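Local atomic coordinates of manganese-dependent ADP-ribose/CDP-alcohol diphosphatase (Danio rerio, PDB entry 2NXF), a protein that probably hydrolyses ADP-ribose and CDP-alcohols such as CDP-choline, using a pair of metal ions held in a metallophosphoesterase active site. Residues 54-59 / 91-96. Residues are numbered along the deposited sequence; the frame is centred on the assembly and turned at random.
With ZN (zinc ion), chain C; PO4 (phosphate ion), chain F.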
ATOM      1  N   CYS A  54       9.230   4.753  13.290  1.00 23.01           N
ATOM      2  CA  CYS A  54       9.037   5.113  11.876  1.00 22.91           C
ATOM      3  C   CYS A  54       7.548   5.107  11.555  1.00 23.36           C
ATOM      4  O   CYS A  54       6.726   4.793  12.411  1.00 22.68           O
ATOM      5  CB  CYS A  54       9.806   4.181  10.924  1.00 24.28           C
ATOM      6  SG  CYS A  54       9.112   2.522  10.716  1.00 26.29           S
ATOM      7  N   VAL A  55       7.217   5.505  10.333  1.00 23.22           N
ATOM      8  CA  VAL A  55       5.853   5.456   9.846  1.00 24.03           C
ATOM      9  C   VAL A  55       5.920   4.743   8.499  1.00 23.86           C
ATOM     10  O   VAL A  55       6.877   4.934   7.752  1.00 24.64           O
ATOM     11  CB  VAL A  55       5.255   6.884   9.676  1.00 24.32           C
ATOM     12  CG1 VAL A  55       3.872   6.841   9.021  1.00 25.19           C
ATOM     13  CG2 VAL A  55       5.203   7.623  11.060  1.00 24.45           C
ATOM     14  N   VAL A  56       4.927   3.912   8.208  1.00 24.04           N
ATOM     15  CA  VAL A  56       4.744   3.367   6.858  1.00 24.55           C
ATOM     16  C   VAL A  56       3.404   3.852   6.332  1.00 25.06           C
ATOM     17  O   VAL A  56       2.364   3.665   6.981  1.00 25.05           O
ATOM     18  CB  VAL A  56       4.782   1.823   6.831  1.00 25.08           C
ATOM     19  CG1 VAL A  56       4.730   1.330   5.380  1.00 25.85           C
ATOM     20  CG2 VAL A  56       6.042   1.279   7.528  1.00 23.61           C
ATOM     21  N   GLN A  57       3.422   4.513   5.180  1.00 24.10           N
ATOM     22  CA  GLN A  57       2.142   4.931   4.585  1.00 25.70           C
ATOM     23  C   GLN A  57       1.961   4.171   3.281  1.00 24.43           C
ATOM     24  O   GLN A  57       2.904   4.043   2.484  1.00 25.09           O
ATOM     25  CB  GLN A  57       1.998   6.449   4.448  1.00 26.67           C
ATOM     26  CG  GLN A  57       2.946   7.126   3.468  1.00 26.63           C
ATOM     27  CD  GLN A  57       2.432   7.136   2.017  1.00 27.34           C
ATOM     28  OE1 GLN A  57       1.295   6.752   1.714  1.00 26.72           O
ATOM     29  NE2 GLN A  57       3.288   7.608   1.118  1.00 26.00           N
ATOM     30  N   LEU A  58       0.741   3.679   3.089  1.00 24.33           N
ATOM     31  CA  LEU A  58       0.448   2.627   2.133  1.00 24.68           C
ATOM     32  C   LEU A  58       0.080   3.125   0.722  1.00 24.85           C
ATOM     33  O   LEU A  58      -0.359   2.333  -0.127  1.00 24.66           O
ATOM     34  CB  LEU A  58      -0.665   1.724   2.699  1.00 25.07           C
ATOM     35  CG  LEU A  58      -0.242   0.577   3.656  1.00 26.38           C
ATOM     36  CD1 LEU A  58       0.633  -0.452   2.910  1.00 27.88           C
ATOM     37  CD2 LEU A  58       0.485   1.110   4.841  1.00 28.59           C
ATOM     38  N   GLY A  59       0.299   4.413   0.450  1.00 24.58           N
ATOM     39  CA  GLY A  59       0.168   4.914  -0.925  1.00 24.85           C
ATOM     40  C   GLY A  59      -1.102   5.716  -1.123  1.00 23.98           C
ATOM     41  O   GLY A  59      -1.928   5.840  -0.199  1.00 24.59           O
ATOM     42  N   HIS A  91       8.233   5.627   5.467  1.00 23.91           N
ATOM     43  CA  HIS A  91       8.394   4.726   4.323  1.00 23.84           C
ATOM     44  C   HIS A  91       7.155   4.846   3.459  1.00 23.48           C
ATOM     45  O   HIS A  91       6.027   4.759   3.959  1.00 24.84           O
ATOM     46  CB  HIS A  91       8.622   3.297   4.801  1.00 24.76           C
ATOM     47  CG  HIS A  91       9.910   3.142   5.537  1.00 23.92           C
ATOM     48  ND1 HIS A  91      11.113   2.946   4.888  1.00 24.56           N
ATOM     49  CD2 HIS A  91      10.203   3.267   6.854  1.00 25.14           C
ATOM     50  CE1 HIS A  91      12.086   2.912   5.782  1.00 26.09           C
ATOM     51  NE2 HIS A  91      11.559   3.096   6.980  1.00 24.66           N
ATOM     52  N   HIS A  92       7.384   5.097   2.173  1.00 22.59           N
ATOM     53  CA  HIS A  92       6.309   5.423   1.244  1.00 23.65           C
ATOM     54  C   HIS A  92       6.117   4.287   0.252  1.00 24.64           C
ATOM     55  O   HIS A  92       7.054   3.933  -0.477  1.00 25.51           O
ATOM     56  CB  HIS A  92       6.650   6.696   0.454  1.00 23.78           C
ATOM     57  CG  HIS A  92       6.941   7.880   1.322  1.00 24.76           C
ATOM     58  ND1 HIS A  92       5.958   8.582   1.984  1.00 26.07           N
ATOM     59  CD2 HIS A  92       8.111   8.484   1.628  1.00 25.38           C
ATOM     60  CE1 HIS A  92       6.517   9.567   2.671  1.00 25.92           C
ATOM     61  NE2 HIS A  92       7.822   9.524   2.481  1.00 26.47           N
ATOM     62  N   VAL A  93       4.901   3.745   0.235  1.00 24.89           N
ATOM     63  CA  VAL A  93       4.468   2.772  -0.762  1.00 25.64           C
ATOM     64  C   VAL A  93       3.855   3.548  -1.922  1.00 25.77           C
ATOM     65  O   VAL A  93       3.113   4.500  -1.690  1.00 26.92           O
ATOM     66  CB  VAL A  93       3.427   1.801  -0.111  1.00 25.71           C
ATOM     67  CG1 VAL A  93       2.832   0.853  -1.156  1.00 28.75           C
ATOM     68  CG2 VAL A  93       4.070   1.013   1.003  1.00 27.44           C
ATOM     69  N   TRP A  94       4.168   3.160  -3.160  1.00 25.99           N
ATOM     70  CA  TRP A  94       3.559   3.830  -4.328  1.00 25.56           C
ATOM     71  C   TRP A  94       2.291   3.103  -4.781  1.00 25.93           C
ATOM     72  O   TRP A  94       2.305   1.885  -5.035  1.00 27.05           O
ATOM     73  CB  TRP A  94       4.527   3.986  -5.506  1.00 25.76           C
ATOM     74  CG  TRP A  94       5.768   4.753  -5.183  1.00 24.39           C
ATOM     75  CD1 TRP A  94       6.015   5.509  -4.063  1.00 24.52           C
ATOM     76  CD2 TRP A  94       6.924   4.868  -6.012  1.00 24.53           C
ATOM     77  NE1 TRP A  94       7.276   6.057  -4.139  1.00 23.30           N
ATOM     78  CE2 TRP A  94       7.865   5.672  -5.313  1.00 23.47           C
ATOM     79  CE3 TRP A  94       7.273   4.344  -7.262  1.00 24.84           C
ATOM     80  CZ2 TRP A  94       9.134   5.973  -5.835  1.00 24.16           C
ATOM     81  CZ3 TRP A  94       8.540   4.641  -7.785  1.00 25.26           C
ATOM     82  CH2 TRP A  94       9.452   5.452  -7.067  1.00 24.25           C
ATOM     83  N   GLY A  95       1.198   3.858  -4.833  1.00 25.16           N
ATOM     84  CA  GLY A  95      -0.078   3.335  -5.332  1.00 25.51           C
ATOM     85  C   GLY A  95      -0.527   3.991  -6.632  1.00 24.57           C
ATOM     86  O   GLY A  95       0.198   4.796  -7.251  1.00 23.79           O
ATOM     87  N   ASN A  96      -1.731   3.643  -7.075  1.00 23.15           N
ATOM     88  CA  ASN A  96      -2.217   4.167  -8.361  1.00 22.98           C
ATOM     89  C   ASN A  96      -2.224   5.689  -8.466  1.00 23.38           C
ATOM     90  O   ASN A  96      -1.859   6.218  -9.507  1.00 23.44           O
ATOM     91  CB  ASN A  96      -3.548   3.540  -8.829  1.00 22.56           C
ATOM     92  CG  ASN A  96      -4.646   3.595  -7.779  1.00 23.07           C
ATOM     93  OD1 ASN A  96      -4.430   3.238  -6.621  1.00 22.37           O
ATOM     94  ND2 ASN A  96      -5.836   4.032  -8.194  1.00 22.19           N
TER
HETATM   95 ZN    ZN C 402      -5.390   3.002  -4.729  0.80 14.81          ZN
HETATM   96  P   PO4 F 501      -8.598   4.678  -5.562  0.80 20.25           P
HETATM   97  O1  PO4 F 501      -9.687   3.712  -5.150  0.80 23.38           O
HETATM   98  O2  PO4 F 501      -9.125   5.591  -6.651  0.80 19.59           O
HETATM   99  O3  PO4 F 501      -8.214   5.617  -4.434  0.80 17.00           O
HETATM  100  O4  PO4 F 501      -7.367   3.944  -5.999  0.80 18.50           O
HETATM  101  O   HOH W   1       3.378   7.273  -1.648  1.00 18.38           O
HETATM  102  O   HOH W   2      -7.160   3.171  -3.520  1.00 20.14           O
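Gln57 meets the His92 ring at its edge: NE2 gives a nearly straight hydrogen bond (177°) to ND1, 3.0 Å away, lying in the ring plane although amide and ring are turned 61° apart. The His91 ring also takes its neighbours at the edge, Val55 O and Cys54 SG both lying beside CD2, while its ND1 is hydrogen-bonded to Tyr134 OH. An amide suits position 57 because both its ends are used. With chi1 at 66° and a bend at chi2, the chain curls along its own strand, OE1 accepting Gly59 N at 2.8 Å and NE2 also donating to a water that bridges to Val93 O. A leucine in place of Gln57 would probably leave His92 ND1 and Gly59 N without these partners and the turn after the strand less firmly held. The parallel strands are joined by His91 N to Val55 O, Gln57 N to His91 O (2.9 Å) and Val93 N to Gln57 O. Just past the strand ends, branched Val93 lies side by side with Leu58, CG2 4.2 Å from its CD1, and also meets Val56 CG1. Glycine is required at 59, where a CB would be jammed against Leu58 O and close to Val93 O. Beyond Gly95, the N-cap of helix 96-101, Asn96 OD1 binds zinc at 2.1 Å and ND2 is hydrogen-bonded to phosphate O4; Asp60, His228 and His265 are the metal's other protein ligands. Strand 54-57 lies between strand 6-11 and strand 89-92 at one edge of the sheet, with Phe226 and Leu146 of the second sheet packing on Val93; both strands point their C-terminal ends at the metal site, one leading to Asp60 and the other to Asn96, as in calcineurin-like phosphoesterases.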